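Local atomic coordinates of TRAP-T family transporter, DctP (Periplasmic binding) subunit (Sulfitobacter sp. NAS-14.1, PDB entry 4PF8), a protein that binds beta-D-galacturonate as the periplasmic solute-binding subunit of a TRAP transporter, probably delivering it to the membrane components for uptake. Residues I155-P158 and E159-Q162; S216-E219 and V220-Y224; M238-K241 and T242-L246; A257-N260 and S261-Q265. All coordinates share one frame; numbering follows the deposited sequence.

Contact 1. Residues I155-P158 and E159-Q162; sequences INTP and EDVQ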
ATOM      1  N   ILE A 155      15.438  15.931  -3.007  1.00 11.04           N
ATOM      2  CA  ILE A 155      14.626  16.500  -1.963  1.00  9.63           C
ATOM      3  C   ILE A 155      15.293  16.281  -0.601  1.00 13.53           C
ATOM      4  O   ILE A 155      15.470  15.150  -0.160  1.00 12.78           O
ATOM      5  CB  ILE A 155      13.240  15.872  -1.979  1.00 10.46           C
ATOM      6  CG1 ILE A 155      12.484  16.313  -3.236  1.00 11.31           C
ATOM      7  CG2 ILE A 155      12.465  16.250  -0.730  1.00 13.59           C
ATOM      8  CD1 ILE A 155      11.323  15.384  -3.585  1.00 11.31           C
ATOM      9  N   ASN A 156      15.673  17.384   0.041  1.00 13.93           N
ATOM     10  CA  ASN A 156      16.248  17.336   1.388  1.00 11.26           C
ATOM     11  C   ASN A 156      15.416  18.028   2.452  1.00 13.13           C
ATOM     12  O   ASN A 156      15.582  17.774   3.643  1.00 16.73           O
ATOM     13  CB  ASN A 156      17.667  17.900   1.384  1.00 14.04           C
ATOM     14  CG  ASN A 156      18.655  16.909   0.809  1.00 17.77           C
ATOM     15  OD1 ASN A 156      18.978  15.892   1.440  1.00 19.09           O
ATOM     16  ND2 ASN A 156      19.089  17.161  -0.403  1.00 17.71           N
ATOM     17  N   THR A 157      14.555  18.946   2.029  1.00 13.55           N
ATOM     18  CA  THR A 157      13.651  19.649   2.936  1.00 13.45           C
ATOM     19  C   THR A 157      12.299  19.780   2.247  1.00 13.98           C
ATOM     20  O   THR A 157      12.205  19.634   1.015  1.00 13.83           O
ATOM     21  CB  THR A 157      14.133  21.081   3.248  1.00 19.52           C
ATOM     22  OG1 THR A 157      13.981  21.889   2.075  1.00 21.34           O
ATOM     23  CG2 THR A 157      15.572  21.082   3.686  1.00 22.76           C
ATOM     24  N   PRO A 158      11.241  20.060   3.027  1.00 14.32           N
ATOM     25  CA  PRO A 158       9.927  20.189   2.382  1.00 15.41           C
ATOM     26  C   PRO A 158       9.916  21.291   1.331  1.00 17.00           C
ATOM     27  O   PRO A 158       9.181  21.177   0.349  1.00 18.78           O
ATOM     28  CB  PRO A 158       8.987  20.543   3.538  1.00 19.64           C
ATOM     29  CG  PRO A 158       9.705  20.105   4.778  1.00 22.40           C
ATOM     30  CD  PRO A 158      11.163  20.127   4.495  1.00 16.73           C
ATOM     31  N   GLU A 159      10.730  22.325   1.506  1.00 16.37           N
ATOM     32  CA  GLU A 159      10.731  23.436   0.565  1.00 17.05           C
ATOM     33  C   GLU A 159      11.139  22.972  -0.853  1.00 15.67           C
ATOM     34  O   GLU A 159      10.801  23.614  -1.867  1.00 15.14           O
ATOM     35  CB  GLU A 159      11.646  24.542   1.079  1.00 23.63           C
ATOM     36  CG  GLU A 159      11.090  25.300   2.295  1.00 29.52           C
ATOM     37  CD  GLU A 159      11.016  24.462   3.576  1.00 37.89           C
ATOM     38  OE1 GLU A 159      10.045  24.652   4.347  1.00 45.43           O
ATOM     39  OE2 GLU A 159      11.919  23.630   3.831  1.00 31.23           O
ATOM     40  N   ASP A 160      11.834  21.839  -0.934  1.00 13.47           N
ATOM     41  CA  ASP A 160      12.306  21.328  -2.211  1.00 13.14           C
ATOM     42  C   ASP A 160      11.137  20.785  -3.050  1.00 13.15           C
ATOM     43  O   ASP A 160      11.250  20.637  -4.266  1.00 15.03           O
ATOM     44  CB  ASP A 160      13.367  20.246  -2.012  1.00 13.50           C
ATOM     45  CG  ASP A 160      14.684  20.808  -1.494  1.00 17.34           C
ATOM     46  OD1 ASP A 160      14.990  21.987  -1.802  1.00 17.94           O
ATOM     47  OD2 ASP A 160      15.402  20.067  -0.780  1.00 15.41           O
ATOM     48  N   VAL A 161      10.009  20.511  -2.414  1.00 11.40           N
ATOM     49  CA  VAL A 161       8.840  20.027  -3.135  1.00 11.78           C
ATOM     50  C   VAL A 161       8.020  21.155  -3.765  1.00 12.53           C
ATOM     51  O   VAL A 161       7.170  20.915  -4.608  1.00 12.70           O
ATOM     52  CB  VAL A 161       7.956  19.177  -2.182  1.00 14.14           C
ATOM     53  CG1 VAL A 161       6.712  18.630  -2.889  1.00 15.46           C
ATOM     54  CG2 VAL A 161       8.761  18.032  -1.631  1.00 14.57           C
ATOM     55  N   GLN A 162       8.281  22.399  -3.373  1.00 12.08           N
ATOM     56  CA  GLN A 162       7.534  23.527  -3.917  1.00 14.63           C
ATOM     57  C   GLN A 162       7.548  23.547  -5.449  1.00 13.24           C
ATOM     58  O   GLN A 162       8.610  23.525  -6.081  1.00 14.92           O
ATOM     59  CB  GLN A 162       8.118  24.833  -3.378  1.00 13.70           C
ATOM     60  CG  GLN A 162       7.742  25.090  -1.953  1.00 14.86           C
ATOM     61  CD  GLN A 162       8.343  26.362  -1.408  1.00 17.49           C
ATOM     62  OE1 GLN A 162       9.095  27.062  -2.085  1.00 24.66           O
ATOM     63  NE2 GLN A 162       8.044  26.650  -0.160  1.00 23.48           N
TER
HETATM   64  O   HOH W   1      18.154  19.962  -1.482  1.00 29.05           O
HETATM   65  O   HOH W   2       7.290  23.819   1.426  1.00 20.65           O
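Asp160 OD2 is gripped by two backbone amides and a water. Asn156 N donates to Asp160 OD2 over 2.8 Å, a nearly straight bond (165° at the hydrogen) that uses the anti lone pair of the carboxylate. Thr157 N reaches Asp160 OD2 from above the carboxylate plane, at 3.1 Å. The water donates to OD2 and accepts from Asn156 ND2, so the amide end of Asn156 is tied to the same oxygen. With CG of Asp160 beside its own backbone N (chi1 -71°), the carboxylate folds back over the preceding turn, and three donors on one oxygen would be expected to favour its charged form.

In return, Asp160 N donates to Thr157 O at 3.0 Å, while Val161 N closes the next turn on Pro158 O. Thr157 OG1 meets Glu159 OE2 only weakly (3.2 Å); the glutamate chain bends at chi2 to bring that oxygen back, and the two side chains cross at about a right angle. On the buried side the tip of Ile155, CD1, touches Val161 CG2 at 4.2 Å. Pro158 packs against Phe296 of helix 293-299 and against Met181, which Val161 also touches. The aspartate, bonded to the amides four and three residues before it and returning its own amide to Thr157 O, caps a compact turn whose residues 159-161 have helical backbone angles, in the connection between strands 146-150 and 165-168.

Contact 2. Residues S216-E219 and V220-Y224; sequences SHFE and VAKYY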
ATOM      1  N   SER A 216      10.164   0.203 -13.183  1.00  8.59           N
ATOM      2  CA  SER A 216      11.122   0.987 -13.951  1.00  7.82           C
ATOM      3  C   SER A 216      11.005   2.495 -13.725  1.00  6.61           C
ATOM      4  O   SER A 216      11.596   3.273 -14.479  1.00  8.77           O
ATOM      5  CB  SER A 216      11.045   0.682 -15.444  1.00 12.83           C
ATOM      6  OG  SER A 216      11.343  -0.685 -15.703  1.00 17.35           O
ATOM      7  N   HIS A 217      10.267   2.936 -12.715  1.00  7.07           N
ATOM      8  CA  HIS A 217      10.215   4.366 -12.430  1.00  5.94           C
ATOM      9  C   HIS A 217      11.625   4.896 -12.197  1.00  7.30           C
ATOM     10  O   HIS A 217      11.912   6.057 -12.507  1.00  8.75           O
ATOM     11  CB  HIS A 217       9.339   4.699 -11.238  1.00  5.22           C
ATOM     12  CG  HIS A 217       7.887   4.411 -11.453  1.00  7.59           C
ATOM     13  ND1 HIS A 217       6.952   4.508 -10.445  1.00  8.66           N
ATOM     14  CD2 HIS A 217       7.217   3.977 -12.551  1.00  8.25           C
ATOM     15  CE1 HIS A 217       5.768   4.143 -10.916  1.00  8.18           C
ATOM     16  NE2 HIS A 217       5.909   3.803 -12.179  1.00  8.05           N
ATOM     17  N   PHE A 218      12.504   4.062 -11.638  1.00  6.80           N
ATOM     18  CA  PHE A 218      13.859   4.515 -11.328  1.00  7.84           C
ATOM     19  C   PHE A 218      14.668   4.816 -12.557  1.00 10.52           C
ATOM     20  O   PHE A 218      15.669   5.511 -12.465  1.00 11.77           O
ATOM     21  CB  PHE A 218      14.593   3.506 -10.458  1.00  6.76           C
ATOM     22  CG  PHE A 218      15.138   2.314 -11.197  1.00  8.58           C
ATOM     23  CD1 PHE A 218      14.305   1.301 -11.620  1.00  8.58           C
ATOM     24  CD2 PHE A 218      16.500   2.192 -11.444  1.00 11.13           C
ATOM     25  CE1 PHE A 218      14.794   0.190 -12.292  1.00  9.80           C
ATOM     26  CE2 PHE A 218      17.010   1.071 -12.107  1.00 14.57           C
ATOM     27  CZ  PHE A 218      16.153   0.075 -12.530  1.00 11.68           C
ATOM     28  N   GLU A 219      14.239   4.330 -13.715  1.00  8.36           N
ATOM     29  CA  GLU A 219      14.941   4.625 -14.955  1.00 10.81           C
ATOM     30  C   GLU A 219      14.588   6.005 -15.503  1.00 10.97           C
ATOM     31  O   GLU A 219      15.313   6.536 -16.353  1.00 14.97           O
ATOM     32  CB  GLU A 219      14.640   3.557 -16.014  1.00 10.62           C
ATOM     33  CG  GLU A 219      15.173   2.179 -15.613  1.00 14.24           C
ATOM     34  CD  GLU A 219      14.921   1.097 -16.647  1.00 25.58           C
ATOM     35  OE1 GLU A 219      15.538   0.015 -16.536  1.00 28.81           O
ATOM     36  OE2 GLU A 219      14.104   1.316 -17.565  1.00 27.90           O
ATOM     37  N   VAL A 220      13.478   6.567 -15.055  1.00  9.83           N
ATOM     38  CA  VAL A 220      13.009   7.859 -15.572  1.00 10.84           C
ATOM     39  C   VAL A 220      12.942   8.953 -14.496  1.00 10.23           C
ATOM     40  O   VAL A 220      12.719  10.123 -14.814  1.00 11.61           O
ATOM     41  CB  VAL A 220      11.646   7.712 -16.295  1.00  9.72           C
ATOM     42  CG1 VAL A 220      11.821   6.932 -17.614  1.00 12.40           C
ATOM     43  CG2 VAL A 220      10.629   7.026 -15.433  1.00  9.69           C
ATOM     44  N   ALA A 221      13.140   8.585 -13.233  1.00  9.35           N
ATOM     45  CA  ALA A 221      13.193   9.552 -12.132  1.00  8.86           C
ATOM     46  C   ALA A 221      14.395   9.156 -11.279  1.00 10.81           C
ATOM     47  O   ALA A 221      14.301   8.260 -10.427  1.00 10.67           O
ATOM     48  CB  ALA A 221      11.906   9.514 -11.329  1.00  9.51           C
ATOM     49  N   LYS A 222      15.523   9.805 -11.519  1.00  9.61           N
ATOM     50  CA  LYS A 222      16.801   9.340 -10.992  1.00 12.64           C
ATOM     51  C   LYS A 222      17.222   9.920  -9.651  1.00 13.93           C
ATOM     52  O   LYS A 222      18.346   9.655  -9.214  1.00 16.95           O
ATOM     53  CB  LYS A 222      17.916   9.564 -12.022  1.00 21.01           C
ATOM     54  CG  LYS A 222      17.618   9.049 -13.439  1.00 35.23           C
ATOM     55  CD  LYS A 222      17.389   7.537 -13.527  1.00 29.10           C
ATOM     56  CE  LYS A 222      18.678   6.724 -13.365  1.00 32.27           C
ATOM     57  NZ  LYS A 222      18.435   5.250 -13.513  1.00 31.97           N
ATOM     58  N   TYR A 223      16.346  10.688  -8.992  1.00  8.97           N
ATOM     59  CA  TYR A 223      16.594  11.135  -7.622  1.00  8.59           C
ATOM     60  C   TYR A 223      15.623  10.445  -6.688  1.00 10.59           C
ATOM     61  O   TYR A 223      14.426  10.509  -6.897  1.00 11.07           O
ATOM     62  CB  TYR A 223      16.419  12.643  -7.505  1.00  8.77           C
ATOM     63  CG  TYR A 223      17.362  13.417  -8.367  1.00 11.38           C
ATOM     64  CD1 TYR A 223      18.684  13.562  -7.998  1.00 15.07           C
ATOM     65  CD2 TYR A 223      16.941  13.985  -9.553  1.00 13.40           C
ATOM     66  CE1 TYR A 223      19.571  14.269  -8.807  1.00 16.48           C
ATOM     67  CE2 TYR A 223      17.828  14.695 -10.368  1.00 16.48           C
ATOM     68  CZ  TYR A 223      19.131  14.822  -9.974  1.00 17.93           C
ATOM     69  OH  TYR A 223      20.020  15.526 -10.763  1.00 21.57           O
ATOM     70  N   TYR A 224      16.148   9.764  -5.677  1.00  9.32           N
ATOM     71  CA  TYR A 224      15.306   9.068  -4.686  1.00  7.04           C
ATOM     72  C   TYR A 224      15.718   9.605  -3.324  1.00  8.47           C
ATOM     73  O   TYR A 224      16.897   9.516  -2.942  1.00 10.27           O
ATOM     74  CB  TYR A 224      15.564   7.551  -4.758  1.00  8.99           C
ATOM     75  CG  TYR A 224      14.568   6.626  -4.055  1.00  9.93           C
ATOM     76  CD1 TYR A 224      13.241   6.966  -3.929  1.00  9.44           C
ATOM     77  CD2 TYR A 224      14.969   5.378  -3.573  1.00 10.88           C
ATOM     78  CE1 TYR A 224      12.325   6.104  -3.338  1.00  9.85           C
ATOM     79  CE2 TYR A 224      14.067   4.526  -2.981  1.00 10.78           C
ATOM     80  CZ  TYR A 224      12.737   4.908  -2.866  1.00  8.93           C
ATOM     81  OH  TYR A 224      11.806   4.056  -2.264  1.00  9.11           O
TER
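A short, weakly bonded helix, 217-220, unwinds here into strand 223-230, which starts with a classic beta bulge where Lys222 and Tyr223 both face Asn150. The carbonyl oxygen of His217 gathers the end of this turn. Val220 N donates to His217 O at 3.0 Å from well above the carbonyl plane, whereas Ala221 N comes nearly along the C=O axis at 2.9 Å, its N-H bent to 133° at the hydrogen. Val220 CG2, lodged between its own backbone N and carbonyl carbon, lies 3.3 Å from that same His217 O and packs against the turn. The imidazole of His217 takes no part in this turn; its ND1 is bonded to Tyr149 OH.

Lys222 bends at chi2 and chi3 and curls back over the turn, its NZ 4.2 Å from Phe218 CD2 in an oblique approach to the ring. NZ is hydrogen-bonded to Gly283 O; a further bond to Phe218 O is doubtful, because that oxygen is modelled too close to the lysine chain. Glu219 CG lies over one face of the Phe218 ring, toward its rim. Two amides sharing one carbonyl close the turn through backbone chemistry, while the ammonium group, bonded to Gly283 O, links its surface to the loop before strand 286-289.

Contact 3. Residues M238-K241 and T242-L246; sequences MSKK and TFDGL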
HETATM    1  N   MSE A 238     -10.481 -11.242   1.214  1.00 10.40           N
HETATM    2  CA  MSE A 238     -11.439 -11.974   0.425  1.00 10.44           C
HETATM    3  C   MSE A 238     -12.713 -11.193   0.389  1.00 10.99           C
HETATM    4  O   MSE A 238     -13.063 -10.489   1.331  1.00 11.14           O
HETATM    5  CB  MSE A 238     -11.689 -13.321   1.093  1.00 14.72           C
HETATM    6  CG  MSE A 238     -12.640 -14.207   0.371  1.00 23.69           C
HETATM    7 SE   MSE A 238     -12.171 -16.067   0.737  0.61 20.98          SE
HETATM    8  CE  MSE A 238     -10.480 -15.900   0.056  1.00 12.16           C
ATOM      9  N   SER A 239     -13.446 -11.323  -0.709  1.00  9.77           N
ATOM     10  CA  SER A 239     -14.814 -10.862  -0.713  1.00 10.24           C
ATOM     11  C   SER A 239     -15.611 -11.565   0.369  1.00 11.00           C
ATOM     12  O   SER A 239     -15.604 -12.796   0.447  1.00 11.32           O
ATOM     13  CB  SER A 239     -15.464 -11.158  -2.062  1.00 10.36           C
ATOM     14  OG  SER A 239     -16.856 -10.945  -1.950  1.00 12.70           O
ATOM     15  N   LYS A 240     -16.307 -10.804   1.204  1.00 11.37           N
ATOM     16  CA  LYS A 240     -17.134 -11.433   2.224  1.00 12.27           C
ATOM     17  C   LYS A 240     -18.218 -12.323   1.597  1.00 12.80           C
ATOM     18  O   LYS A 240     -18.573 -13.367   2.154  1.00 13.42           O
ATOM     19  CB  LYS A 240     -17.729 -10.376   3.168  1.00 14.45           C
ATOM     20  CG  LYS A 240     -18.529 -10.959   4.340  1.00 14.68           C
ATOM     21  CD  LYS A 240     -18.968  -9.865   5.312  1.00 21.95           C
ATOM     22  CE  LYS A 240     -20.254 -10.228   6.057  1.00 31.73           C
ATOM     23  NZ  LYS A 240     -20.212 -11.550   6.705  1.00 31.60           N
ATOM     24  N   LYS A 241     -18.754 -11.923   0.449  0.56 12.70           N
ATOM     25  CA  LYS A 241     -19.724 -12.764  -0.236  0.56 13.85           C
ATOM     26  C   LYS A 241     -19.118 -14.130  -0.543  0.56 13.23           C
ATOM     27  O   LYS A 241     -19.739 -15.170  -0.296  0.56 15.03           O
ATOM     28  CB  LYS A 241     -20.223 -12.091  -1.511  0.56 15.32           C
ATOM     29  CG  LYS A 241     -21.062 -10.881  -1.212  0.56 13.48           C
ATOM     30  CD  LYS A 241     -21.301 -10.043  -2.424  0.56 19.09           C
ATOM     31  CE  LYS A 241     -22.321  -8.977  -2.129  0.56 26.46           C
ATOM     32  NZ  LYS A 241     -23.658  -9.587  -1.911  0.56 29.72           N
ATOM     33  N   THR A 242     -17.903 -14.138  -1.078  1.00 12.48           N
ATOM     34  CA  THR A 242     -17.258 -15.413  -1.398  1.00 12.58           C
ATOM     35  C   THR A 242     -16.960 -16.194  -0.124  1.00 13.88           C
ATOM     36  O   THR A 242     -17.215 -17.394  -0.026  1.00 13.67           O
ATOM     37  CB  THR A 242     -15.966 -15.207  -2.196  1.00 14.20           C
ATOM     38  OG1 THR A 242     -16.265 -14.493  -3.401  1.00 13.91           O
ATOM     39  CG2 THR A 242     -15.330 -16.555  -2.552  1.00 14.91           C
ATOM     40  N   PHE A 243     -16.439 -15.502   0.872  1.00 12.61           N
ATOM     41  CA  PHE A 243     -16.040 -16.160   2.116  1.00 12.98           C
ATOM     42  C   PHE A 243     -17.242 -16.782   2.832  1.00 13.97           C
ATOM     43  O   PHE A 243     -17.165 -17.914   3.338  1.00 14.55           O
ATOM     44  CB  PHE A 243     -15.337 -15.144   3.010  1.00 12.79           C
ATOM     45  CG  PHE A 243     -14.773 -15.725   4.264  1.00 13.97           C
ATOM     46  CD1 PHE A 243     -13.534 -16.345   4.268  1.00 17.36           C
ATOM     47  CD2 PHE A 243     -15.490 -15.663   5.439  1.00 17.65           C
ATOM     48  CE1 PHE A 243     -13.015 -16.885   5.435  1.00 18.60           C
ATOM     49  CE2 PHE A 243     -14.971 -16.188   6.599  1.00 22.93           C
ATOM     50  CZ  PHE A 243     -13.734 -16.796   6.592  1.00 18.57           C
ATOM     51  N   ASP A 244     -18.357 -16.053   2.857  1.00 14.30           N
ATOM     52  CA  ASP A 244     -19.560 -16.520   3.533  1.00 15.33           C
ATOM     53  C   ASP A 244     -20.160 -17.745   2.839  1.00 15.86           C
ATOM     54  O   ASP A 244     -20.921 -18.486   3.453  1.00 16.76           O
ATOM     55  CB  ASP A 244     -20.602 -15.399   3.633  1.00 15.61           C
ATOM     56  CG  ASP A 244     -20.253 -14.357   4.713  1.00 21.87           C
ATOM     57  OD1 ASP A 244     -19.431 -14.665   5.610  1.00 27.50           O
ATOM     58  OD2 ASP A 244     -20.797 -13.227   4.657  1.00 18.62           O
ATOM     59  N   GLY A 245     -19.810 -17.982   1.581  1.00 15.37           N
ATOM     60  CA  GLY A 245     -20.334 -19.136   0.859  1.00 15.90           C
ATOM     61  C   GLY A 245     -19.494 -20.384   1.039  1.00 15.99           C
ATOM     62  O   GLY A 245     -19.813 -21.426   0.502  1.00 16.48           O
ATOM     63  N   LEU A 246     -18.397 -20.275   1.788  1.00 16.05           N
ATOM     64  CA  LEU A 246     -17.518 -21.420   2.012  1.00 17.90           C
ATOM     65  C   LEU A 246     -17.982 -22.262   3.186  1.00 18.46           C
ATOM     66  O   LEU A 246     -18.595 -21.759   4.128  1.00 20.18           O
ATOM     67  CB  LEU A 246     -16.080 -20.948   2.274  1.00 15.53           C
ATOM     68  CG  LEU A 246     -15.415 -20.114   1.182  1.00 17.45           C
ATOM     69  CD1 LEU A 246     -13.999 -19.750   1.599  1.00 22.55           C
ATOM     70  CD2 LEU A 246     -15.438 -20.842  -0.151  1.00 18.97           C
TER
HETATM   71  O   HOH W   3     -18.415 -13.831   7.905  1.00 44.86           O
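The side chain of Lys240 starts with CG anti to the backbone N (chi1 -176°) and stays extended until it bends at chi4, which turns NZ onto Asp244. The aspartate, its CG beside its own backbone N (chi1 -75°), leans back toward the lysine, and NZ meets the syn lone pair of Asp244 OD2 at 2.7 Å in a salt bridge. A water donates to Asp244 OD1 and accepts weakly from the same NZ, closing a small ring of polar contacts. Lys240 CG also lies 3.2 Å from Asp244 OD2, where the two side chains cross at a slant before the charged end closes on the carboxylate.

On the buried side, SE of selenomethionine Met238 approaches the edge of the Phe243 ring in its plane, 3.8 Å from Phe243 CD1, a Met-aromatic contact with the side chains at about a right angle. Met238 SE also reaches Leu246 CD1 at 4.2 Å. Trp26 and Val254 flank this apolar patch. Ser239 OG accepts weakly from Thr242 N (3.5 Å), while Phe243 N donates to Ser239 O at 2.9 Å; the hydroxyl of Thr242 is bonded to Asp83. Ser239 thus N-caps helix 240-244 directly at the end of strand 234-239, a strand-to-helix junction carrying an i to i+4 salt bridge on its outer side and apolar packing against helix 248-282 on its inner side.

Contact 4. Residues A257-N260 and S261-Q265; sequences AGKN and STDLQ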
ATOM      1  N   ALA A 257      -4.180 -20.461   5.516  1.00 15.53           N
ATOM      2  CA  ALA A 257      -3.389 -20.176   4.329  1.00 14.66           C
ATOM      3  C   ALA A 257      -3.064 -18.694   4.237  1.00 13.47           C
ATOM      4  O   ALA A 257      -1.971 -18.317   3.805  1.00 13.99           O
ATOM      5  CB  ALA A 257      -4.146 -20.624   3.070  1.00 14.88           C
ATOM      6  N   GLY A 258      -3.999 -17.849   4.643  1.00 13.35           N
ATOM      7  CA  GLY A 258      -3.771 -16.406   4.630  1.00 12.54           C
ATOM      8  C   GLY A 258      -2.653 -16.029   5.574  1.00 13.88           C
ATOM      9  O   GLY A 258      -1.758 -15.252   5.215  1.00 13.06           O
ATOM     10  N   LYS A 259      -2.684 -16.599   6.773  1.00 13.89           N
ATOM     11  CA  LYS A 259      -1.647 -16.321   7.768  1.00 14.50           C
ATOM     12  C   LYS A 259      -0.291 -16.820   7.295  1.00 14.37           C
ATOM     13  O   LYS A 259       0.713 -16.100   7.386  1.00 15.35           O
ATOM     14  CB  LYS A 259      -2.012 -16.963   9.106  1.00 19.02           C
ATOM     15  CG  LYS A 259      -1.129 -16.523  10.257  1.00 31.09           C
ATOM     16  CD  LYS A 259      -0.141 -17.596  10.631  1.00 36.36           C
ATOM     17  CE  LYS A 259       0.558 -17.254  11.954  1.00 35.50           C
ATOM     18  NZ  LYS A 259       1.203 -15.927  11.902  1.00 36.15           N
ATOM     19  N   ASN A 260      -0.236 -18.037   6.771  1.00 14.55           N
ATOM     20  CA  ASN A 260       1.024 -18.571   6.267  1.00 14.12           C
ATOM     21  C   ASN A 260       1.579 -17.710   5.132  1.00 14.33           C
ATOM     22  O   ASN A 260       2.783 -17.479   5.050  1.00 13.90           O
ATOM     23  CB  ASN A 260       0.853 -20.029   5.805  1.00 15.06           C
ATOM     24  CG  ASN A 260       0.647 -20.982   6.958  1.00 18.71           C
ATOM     25  OD1 ASN A 260       1.079 -20.728   8.077  1.00 20.98           O
ATOM     26  ND2 ASN A 260      -0.008 -22.097   6.680  1.00 24.34           N
ATOM     27  N   SER A 261       0.695 -17.220   4.263  1.00 12.13           N
ATOM     28  CA  SER A 261       1.144 -16.443   3.103  1.00 11.27           C
ATOM     29  C   SER A 261       1.642 -15.067   3.530  1.00 10.48           C
ATOM     30  O   SER A 261       2.511 -14.503   2.882  1.00 11.47           O
ATOM     31  CB  SER A 261       0.029 -16.331   2.071  1.00 11.80           C
ATOM     32  OG  SER A 261      -0.866 -15.310   2.388  1.00 14.14           O
ATOM     33  N   THR A 262       1.094 -14.555   4.626  1.00 11.45           N
ATOM     34  CA  THR A 262       1.539 -13.271   5.182  1.00 12.62           C
ATOM     35  C   THR A 262       2.933 -13.424   5.780  1.00 13.33           C
ATOM     36  O   THR A 262       3.811 -12.571   5.583  1.00 12.02           O
ATOM     37  CB  THR A 262       0.549 -12.758   6.242  1.00 12.87           C
ATOM     38  OG1 THR A 262      -0.738 -12.580   5.646  1.00 13.37           O
ATOM     39  CG2 THR A 262       0.993 -11.430   6.827  1.00 13.44           C
ATOM     40  N   ASP A 263       3.161 -14.520   6.482  1.00 11.74           N
ATOM     41  CA  ASP A 263       4.495 -14.801   7.016  1.00 12.41           C
ATOM     42  C   ASP A 263       5.511 -14.884   5.878  1.00 13.81           C
ATOM     43  O   ASP A 263       6.620 -14.324   5.967  1.00 14.55           O
ATOM     44  CB  ASP A 263       4.518 -16.104   7.805  1.00 16.44           C
ATOM     45  CG  ASP A 263       3.810 -16.000   9.132  1.00 21.87           C
ATOM     46  OD1 ASP A 263       3.614 -14.869   9.624  1.00 28.66           O
ATOM     47  OD2 ASP A 263       3.475 -17.067   9.697  1.00 28.96           O
ATOM     48  N   LEU A 264       5.132 -15.573   4.804  1.00 12.48           N
ATOM     49  CA  LEU A 264       6.005 -15.723   3.646  1.00 11.55           C
ATOM     50  C   LEU A 264       6.258 -14.368   2.992  1.00 11.66           C
ATOM     51  O   LEU A 264       7.411 -14.005   2.737  1.00 11.55           O
ATOM     52  CB  LEU A 264       5.407 -16.697   2.621  1.00 12.28           C
ATOM     53  CG  LEU A 264       6.144 -16.749   1.282  1.00 15.35           C
ATOM     54  CD1 LEU A 264       7.534 -17.319   1.473  1.00 18.07           C
ATOM     55  CD2 LEU A 264       5.368 -17.558   0.272  1.00 22.87           C
ATOM     56  N   GLN A 265       5.201 -13.599   2.738  1.00 11.39           N
ATOM     57  CA  GLN A 265       5.378 -12.333   2.047  1.00  8.90           C
ATOM     58  C   GLN A 265       6.292 -11.411   2.824  1.00  8.73           C
ATOM     59  O   GLN A 265       7.100 -10.703   2.226  1.00  9.74           O
ATOM     60  CB  GLN A 265       4.050 -11.637   1.794  1.00  9.92           C
ATOM     61  CG  GLN A 265       4.218 -10.403   0.920  1.00 10.36           C
ATOM     62  CD  GLN A 265       4.414  -9.104   1.686  1.00 10.41           C
ATOM     63  OE1 GLN A 265       4.335  -9.059   2.911  1.00  8.61           O
ATOM     64  NE2 GLN A 265       4.666  -8.026   0.950  1.00 10.78           N
TER
HETATM   65  O   HOH W   4       3.842 -19.623   8.600  1.00 39.49           O
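Ser261 and Thr262 both turn their hydroxyls onto Gly258 O, but through different rotamers. Ser261 OG sits between its backbone N and carbonyl carbon (chi1 82°), which aims it at Gly258 O from three residues further along the helix, at 3.0 Å. Thr262 holds OG1 anti to its carbonyl carbon (chi1 -60°), so that this hydroxyl reaches back to Gly258 O at 2.9 Å, from above the carbonyl plane. Thr262 N supplies the ordinary helical bond to Gly258 O at 3.0 Å, so three donors meet on one carbonyl oxygen. Ser261 OG is bonded to Tyr141 OH as well, joining the turn to strand 135-141.

All of this belongs to helix 248-282, the longest of the chain, which runs past both lobes of the periplasmic binding protein fold; Ala257 and Leu264 face helix 37-52.

On the exposed side Lys259 starts with CG anti to the backbone N, then bends at chi2 (-104°) and again at chi4. This brings its ammonium group obliquely against the Asp263 carboxylate, astride both oxygens: Lys259 NZ lies 3.4 Å from Asp263 OD2 and 3.5 Å from Asp263 OD1, a long and weak salt bridge. Asp263 leans toward the preceding turn, where a water donates both to its OD2 and to Asn260 OD1. The other end of that amide, Asn260 ND2, is bonded to Glu48 OE1 on helix 37-52.

Overall arrangement
All four contacts are local and follow in series, none nesting in or crossing another. Contact 1 closes a turn between strands 146-150 and 165-168. Contact 2, its centre about 18 Å away, leads from helix 217-220 into strand 223-230, beside strand 146-150 in the four-stranded sheet. The chain then passes to strand 234-239 of the five-stranded sheet, at whose end contact 3 turns it into helix 240-244, on the opposite side of the chain's centre from contacts 1 and 2. Helix 248-282 follows and holds contact 4, about 19 Å from contact 3 between centres. The side chain of His217 in contact 2 is about 7 Å from the bound galacturonate, and that of Thr262 in contact 4 about 14 Å.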